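Local coordinates for TRAP dicarboxylate transporter, DctP subunit (Sulfurospirillum deleyianum, PDB 4OVS), which probably captures succinate and related dicarboxylates in the periplasm and delivers them to the membrane subunits of a TRAP transporter, at residues Y26-T31 with G57-I62; D45-R50 with L257-E262. All coordinates share one frame; numbering follows the deposited sequence.

Contact 1: Y26-T31 with G57-I62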
loop_
_atom_site.group_PDB
_atom_site.type_symbol
_atom_site.label_atom_id
_atom_site.label_comp_id
_atom_site.label_asym_id
_atom_site.label_seq_id
_atom_site.Cartn_x
_atom_site.Cartn_y
_atom_site.Cartn_z
ATOM N N TYR A 26 5.762 2.028 -30.049
ATOM C CA TYR A 26 5.855 2.775 -28.789
ATOM C C TYR A 26 5.937 1.819 -27.611
ATOM O O TYR A 26 5.313 0.746 -27.621
ATOM C CB TYR A 26 4.621 3.663 -28.585
ATOM C CG TYR A 26 4.339 4.674 -29.705
ATOM C CD1 TYR A 26 3.561 4.334 -30.811
ATOM C CD2 TYR A 26 4.855 5.960 -29.646
ATOM C CE1 TYR A 26 3.314 5.260 -31.829
ATOM C CE2 TYR A 26 4.604 6.893 -30.671
ATOM C CZ TYR A 26 3.835 6.516 -31.740
ATOM O OH TYR A 26 3.575 7.403 -32.746
ATOM N N THR A 27 6.667 2.211 -26.574
ATOM C CA THR A 27 6.792 1.388 -25.392
ATOM C C THR A 27 6.459 2.221 -24.150
ATOM O O THR A 27 6.697 3.419 -24.122
ATOM C CB THR A 27 8.228 0.805 -25.252
ATOM O OG1 THR A 27 9.163 1.881 -25.227
ATOM C CG2 THR A 27 8.619 -0.088 -26.440
ATOM N N ILE A 28 5.952 1.563 -23.112
ATOM C CA ILE A 28 5.588 2.181 -21.821
ATOM C C ILE A 28 6.213 1.346 -20.678
ATOM O O ILE A 28 6.098 0.111 -20.690
ATOM C CB ILE A 28 4.025 2.201 -21.589
ATOM C CG1 ILE A 28 3.320 3.094 -22.601
ATOM C CG2 ILE A 28 3.682 2.710 -20.164
ATOM C CD1 ILE A 28 1.798 3.119 -22.469
ATOM N N LYS A 29 6.832 2.015 -19.698
ATOM C CA LYS A 29 7.574 1.377 -18.628
ATOM C C LYS A 29 6.806 1.643 -17.357
ATOM O O LYS A 29 6.665 2.800 -16.941
ATOM C CB LYS A 29 8.997 1.957 -18.528
ATOM C CG LYS A 29 9.714 1.966 -19.860
ATOM C CD LYS A 29 11.206 2.061 -19.728
ATOM C CE LYS A 29 11.708 3.478 -19.585
ATOM N NZ LYS A 29 13.222 3.483 -19.543
ATOM N N VAL A 30 6.322 0.560 -16.761
ATOM C CA VAL A 30 5.655 0.571 -15.454
ATOM C C VAL A 30 6.630 0.100 -14.378
ATOM O O VAL A 30 7.366 -0.862 -14.587
ATOM C CB VAL A 30 4.441 -0.401 -15.405
ATOM C CG1 VAL A 30 3.844 -0.314 -14.066
ATOM C CG2 VAL A 30 3.390 -0.073 -16.454
ATOM N N THR A 31 6.628 0.760 -13.223
ATOM C CA THR A 31 7.576 0.441 -12.184
ATOM C C THR A 31 6.821 0.314 -10.891
ATOM O O THR A 31 6.018 1.148 -10.597
ATOM C CB THR A 31 8.669 1.525 -12.071
ATOM O OG1 THR A 31 9.609 1.186 -11.062
ATOM C CG2 THR A 31 8.084 2.937 -11.740
ATOM N N GLY A 57 -0.793 -4.247 -31.002
ATOM C CA GLY A 57 0.638 -4.523 -30.999
ATOM C C GLY A 57 1.479 -3.290 -31.246
ATOM O O GLY A 57 2.709 -3.336 -31.315
ATOM N N LYS A 58 0.813 -2.159 -31.367
ATOM C CA LYS A 58 1.474 -0.921 -31.707
ATOM C C LYS A 58 2.198 -0.396 -30.469
ATOM O O LYS A 58 3.272 0.186 -30.586
ATOM C CB LYS A 58 0.413 0.076 -32.186
ATOM C CG LYS A 58 0.849 1.062 -33.216
ATOM C CD LYS A 58 -0.365 1.503 -34.041
ATOM C CE LYS A 58 0.015 2.198 -35.290
ATOM N NZ LYS A 58 0.278 1.314 -36.460
ATOM N N VAL A 59 1.576 -0.586 -29.304
ATOM C CA VAL A 59 2.165 -0.223 -28.025
ATOM C C VAL A 59 2.472 -1.463 -27.191
ATOM O O VAL A 59 1.614 -2.352 -27.038
ATOM C CB VAL A 59 1.283 0.647 -27.214
ATOM C CG1 VAL A 59 1.966 1.076 -25.954
ATOM C CG2 VAL A 59 0.844 1.870 -28.013
ATOM N N GLU A 60 3.694 -1.508 -26.658
ATOM C CA GLU A 60 4.159 -2.595 -25.783
ATOM C C GLU A 60 4.459 -2.033 -24.372
ATOM O O GLU A 60 5.214 -1.094 -24.235
ATOM C CB GLU A 60 5.372 -3.339 -26.355
ATOM C CG GLU A 60 5.779 -4.550 -25.435
ATOM C CD GLU A 60 6.661 -5.656 -26.084
ATOM O OE1 GLU A 60 7.477 -5.365 -26.990
ATOM O OE2 GLU A 60 6.515 -6.838 -25.657
ATOM N N VAL A 61 3.813 -2.583 -23.353
ATOM C CA VAL A 61 4.011 -2.135 -21.966
ATOM C C VAL A 61 4.920 -3.167 -21.259
ATOM O O VAL A 61 4.604 -4.367 -21.276
ATOM C CB VAL A 61 2.712 -2.030 -21.238
ATOM C CG1 VAL A 61 2.963 -1.585 -19.744
ATOM C CG2 VAL A 61 1.714 -1.071 -21.960
ATOM N N ILE A 62 6.039 -2.717 -20.708
ATOM C CA ILE A 62 6.959 -3.584 -19.957
ATOM C C ILE A 62 6.875 -3.188 -18.474
ATOM O O ILE A 62 6.982 -2.018 -18.110
ATOM C CB ILE A 62 8.395 -3.475 -20.463
ATOM C CG1 ILE A 62 8.464 -3.858 -21.948
ATOM C CG2 ILE A 62 9.389 -4.364 -19.594
ATOM C CD1 ILE A 62 7.758 -5.157 -22.306
#

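Contact 2: D45-R50 with L257-E262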
loop_
_atom_site.group_PDB
_atom_site.type_symbol
_atom_site.label_atom_id
_atom_site.label_comp_id
_atom_site.label_asym_id
_atom_site.label_seq_id
_atom_site.Cartn_x
_atom_site.Cartn_y
_atom_site.Cartn_z
ATOM N N ASP A 45 0.377 -6.409 -14.654
ATOM C CA ASP A 45 0.582 -7.335 -15.780
ATOM C C ASP A 45 -0.666 -7.438 -16.659
ATOM O O ASP A 45 -0.582 -7.515 -17.895
ATOM C CB ASP A 45 0.990 -8.737 -15.280
ATOM C CG ASP A 45 2.472 -8.830 -14.868
ATOM O OD1 ASP A 45 3.300 -7.980 -15.294
ATOM O OD2 ASP A 45 2.792 -9.838 -14.169
ATOM N N PHE A 46 -1.821 -7.353 -16.046
ATOM C CA PHE A 46 -3.079 -7.354 -16.805
ATOM C C PHE A 46 -3.196 -6.067 -17.616
ATOM O O PHE A 46 -3.475 -6.090 -18.807
ATOM C CB PHE A 46 -4.255 -7.543 -15.848
ATOM C CG PHE A 46 -5.553 -7.725 -16.528
ATOM C CD1 PHE A 46 -6.338 -6.634 -16.800
ATOM C CD2 PHE A 46 -5.975 -8.961 -16.966
ATOM C CE1 PHE A 46 -7.559 -6.757 -17.456
ATOM C CE2 PHE A 46 -7.196 -9.084 -17.647
ATOM C CZ PHE A 46 -7.978 -7.969 -17.874
ATOM N N PHE A 47 -2.927 -4.945 -16.985
ATOM C CA PHE A 47 -2.817 -3.664 -17.746
ATOM C C PHE A 47 -1.932 -3.794 -18.928
ATOM O O PHE A 47 -2.321 -3.456 -20.041
ATOM C CB PHE A 47 -2.289 -2.592 -16.853
ATOM C CG PHE A 47 -1.930 -1.317 -17.560
ATOM C CD1 PHE A 47 -2.933 -0.511 -18.133
ATOM C CD2 PHE A 47 -0.618 -0.882 -17.628
ATOM C CE1 PHE A 47 -2.605 0.645 -18.773
ATOM C CE2 PHE A 47 -0.308 0.314 -18.252
ATOM C CZ PHE A 47 -1.299 1.079 -18.806
ATOM N N ALA A 48 -0.742 -4.364 -18.727
ATOM C CA ALA A 48 0.228 -4.440 -19.801
ATOM C C ALA A 48 -0.287 -5.278 -20.964
ATOM O O ALA A 48 -0.204 -4.896 -22.140
ATOM C CB ALA A 48 1.551 -5.046 -19.262
ATOM N N LYS A 49 -0.852 -6.413 -20.637
ATOM C CA LYS A 49 -1.433 -7.287 -21.645
ATOM C C LYS A 49 -2.569 -6.601 -22.436
ATOM O O LYS A 49 -2.660 -6.729 -23.658
ATOM C CB LYS A 49 -1.985 -8.520 -20.945
ATOM C CG LYS A 49 -2.408 -9.609 -21.893
ATOM C CD LYS A 49 -3.172 -10.738 -21.158
ATOM C CE LYS A 49 -4.689 -10.509 -21.115
ATOM N NZ LYS A 49 -5.497 -11.726 -20.693
ATOM N N ARG A 50 -3.446 -5.884 -21.742
ATOM C CA ARG A 50 -4.610 -5.269 -22.410
ATOM C C ARG A 50 -4.223 -4.095 -23.352
ATOM O O ARG A 50 -4.785 -3.949 -24.451
ATOM C CB ARG A 50 -5.633 -4.830 -21.384
ATOM C CG ARG A 50 -6.306 -5.985 -20.671
ATOM C CD ARG A 50 -7.144 -6.815 -21.652
ATOM N NE ARG A 50 -8.280 -6.058 -22.160
ATOM C CZ ARG A 50 -8.754 -6.085 -23.402
ATOM N NH1 ARG A 50 -8.173 -6.806 -24.356
ATOM N NH2 ARG A 50 -9.814 -5.337 -23.696
ATOM N N LEU A 257 -6.192 4.226 -21.522
ATOM C CA LEU A 257 -7.123 4.558 -20.468
ATOM C C LEU A 257 -8.158 3.454 -20.287
ATOM O O LEU A 257 -8.597 3.207 -19.178
ATOM C CB LEU A 257 -7.844 5.892 -20.782
ATOM C CG LEU A 257 -6.966 7.152 -20.712
ATOM C CD1 LEU A 257 -7.831 8.348 -21.033
ATOM C CD2 LEU A 257 -6.299 7.363 -19.367
ATOM N N GLN A 258 -8.551 2.802 -21.370
ATOM C CA GLN A 258 -9.500 1.728 -21.250
ATOM C C GLN A 258 -8.778 0.537 -20.545
ATOM O O GLN A 258 -9.268 -0.042 -19.570
ATOM C CB GLN A 258 -10.062 1.340 -22.626
ATOM C CG GLN A 258 -11.085 0.230 -22.510
ATOM C CD GLN A 258 -11.542 -0.346 -23.833
ATOM O OE1 GLN A 258 -11.740 0.366 -24.825
ATOM N NE2 GLN A 258 -11.748 -1.650 -23.840
ATOM N N ALA A 259 -7.577 0.232 -21.015
ATOM C CA ALA A 259 -6.737 -0.789 -20.397
ATOM C C ALA A 259 -6.657 -0.597 -18.893
ATOM O O ALA A 259 -6.875 -1.545 -18.122
ATOM C CB ALA A 259 -5.419 -0.756 -20.990
HETATM N N MSE A 260 -6.398 0.613 -18.448
HETATM C CA MSE A 260 -6.289 0.852 -17.014
HETATM C C MSE A 260 -7.595 0.679 -16.242
HETATM O O MSE A 260 -7.586 0.139 -15.115
HETATM C CB MSE A 260 -5.721 2.220 -16.706
HETATM C CG MSE A 260 -5.382 2.397 -15.205
HETATM SE SE MSE A 260 -4.024 1.127 -14.553
HETATM C CE MSE A 260 -2.470 1.892 -15.420
ATOM N N LYS A 261 -8.710 1.157 -16.821
ATOM C CA LYS A 261 -10.026 0.946 -16.232
ATOM C C LYS A 261 -10.313 -0.555 -15.968
ATOM O O LYS A 261 -10.713 -0.952 -14.882
ATOM C CB LYS A 261 -11.108 1.556 -17.149
ATOM C CG LYS A 261 -12.516 1.584 -16.536
ATOM C CD LYS A 261 -13.578 1.948 -17.608
ATOM C CE LYS A 261 -15.016 1.997 -17.077
ATOM N NZ LYS A 261 -15.290 3.100 -16.076
ATOM N N GLU A 262 -10.129 -1.363 -16.995
ATOM C CA GLU A 262 -10.332 -2.795 -16.896
ATOM C C GLU A 262 -9.422 -3.415 -15.841
ATOM O O GLU A 262 -9.850 -4.268 -15.049
ATOM C CB GLU A 262 -10.092 -3.428 -18.269
ATOM C CG GLU A 262 -11.088 -3.009 -19.253
ATOM C CD GLU A 262 -10.957 -3.698 -20.603
ATOM O OE1 GLU A 262 -10.317 -4.772 -20.677
ATOM O OE2 GLU A 262 -11.520 -3.172 -21.581
#

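Contact 1: Y26-T31 with G57-I62
The ring of Tyr26 meets Lys58 at its edge, near the ring plane, where CD1 lies 4.2 Å from Lys58 O; that same oxygen accepts from Tyr26 N, while the side chain also touches Pro249 and Leu252 of a loop. From this end, strands 26-31 and 59-62 run parallel, joined by a ladder of five backbone hydrogen bonds, the first to Lys58 at the approach to the second strand. Every other residue of 26-31 does the bonding, Tyr26 and Ile28 each bridging the two residues that flank their partner. Tyr26 O takes Glu60 N at 2.9 Å, Glu60 O takes Ile28 N, Ile28 O takes Ile62 N at 2.8 Å, and Ile62 O takes Val30 N. Several carbonyls also receive a CA-H, among them Ile28 O from Val61 CA at 3.3 Å. On the sheet face that bears Ile28 and Val61, methyls mesh: Ile28 CD1 lies 4.0 Å from Val59 CG1, and CG1 of Val61, opposite the backbone N (chi1 178°), is carried to 3.6 Å from Val30 CG2. Val51 of helix 39-54 packs on Val59 and Val61. The chemistry is thus divided: peptide groups fix the parallel register, while branched aliphatic side chains make one face a greasy seat for a helix.

Contact 2: D45-R50 with L257-E262
Arg50 and Glu262 supply the charged part of this helix pair. The arginine grips the carboxylate side-on: NE donates to Glu262 OE1 at 2.8 Å, and NH2 reaches the same oxygen at 3.1 Å on its syn lone pair, with a weak, longer bond from NH2 to OE2. Guanidinium and carboxylate are nearly coplanar, their planes 20° apart. Arg50 achieves this by bending at chi2 and chi3, whereas Glu262 stays extended beyond CG. A polar bond within helix 253-289 adds a second hold, for Gln258 NE2 donates to Glu262 OE2 at 2.7 Å, nearly straight at 172°. With both oxygens engaged, the carboxylate is restrained from turning. Replacing Glu262 by an alanine is likely to leave the Arg50 guanidinium without its mate across the helices and the Gln258 amide without its acceptor.

Aromatic contacts form the second group. The selenomethionine at Met260 sets its CE methyl over the centre of one face of the Phe47 ring, a CH-pi contact 3.5 Å from the centroid, with SE set obliquely in a Met-aromatic contact.

Purely apolar packing completes the set: Ala259 CB lies 3.8 Å from Phe47 CD1 and 4.1 Å from Arg50 CB, its small size suiting the close approach of the helices.

The segments 45-50 and 257-262 run roughly antiparallel, their axes 145° apart and 8.5 Å at closest approach. Glu53 holds Arg50 NH1, Tyr266 stacks on Phe46, and Met260 and Phe47 both reach Ile86 of strand 86-87, while Met260 also packs on Leu140 and Trp143 of strand 137-152.

In the fold
From the N terminus, strand 26-31 leads into helix 39-54 and then strand 59-64, a beta-alpha-beta unit whose crossover is closed by contact 1, 26 residues apart at its nearest ends. Contact 2 starts inside that crossover, on the helix, and closes a far longer loop to helix 253-289, its segments 207 residues apart at their closest ends; the two contacts therefore cross along the chain instead of nesting. The centres of contact 1 and contact 2 are about 11 Å apart. They also touch in space: Phe47 and Ala48 reach Val61, and Phe47 reaches Val30. The helix is thus layered between the early strand pair and the late long helix, so that chain regions distant in sequence build one lobe together.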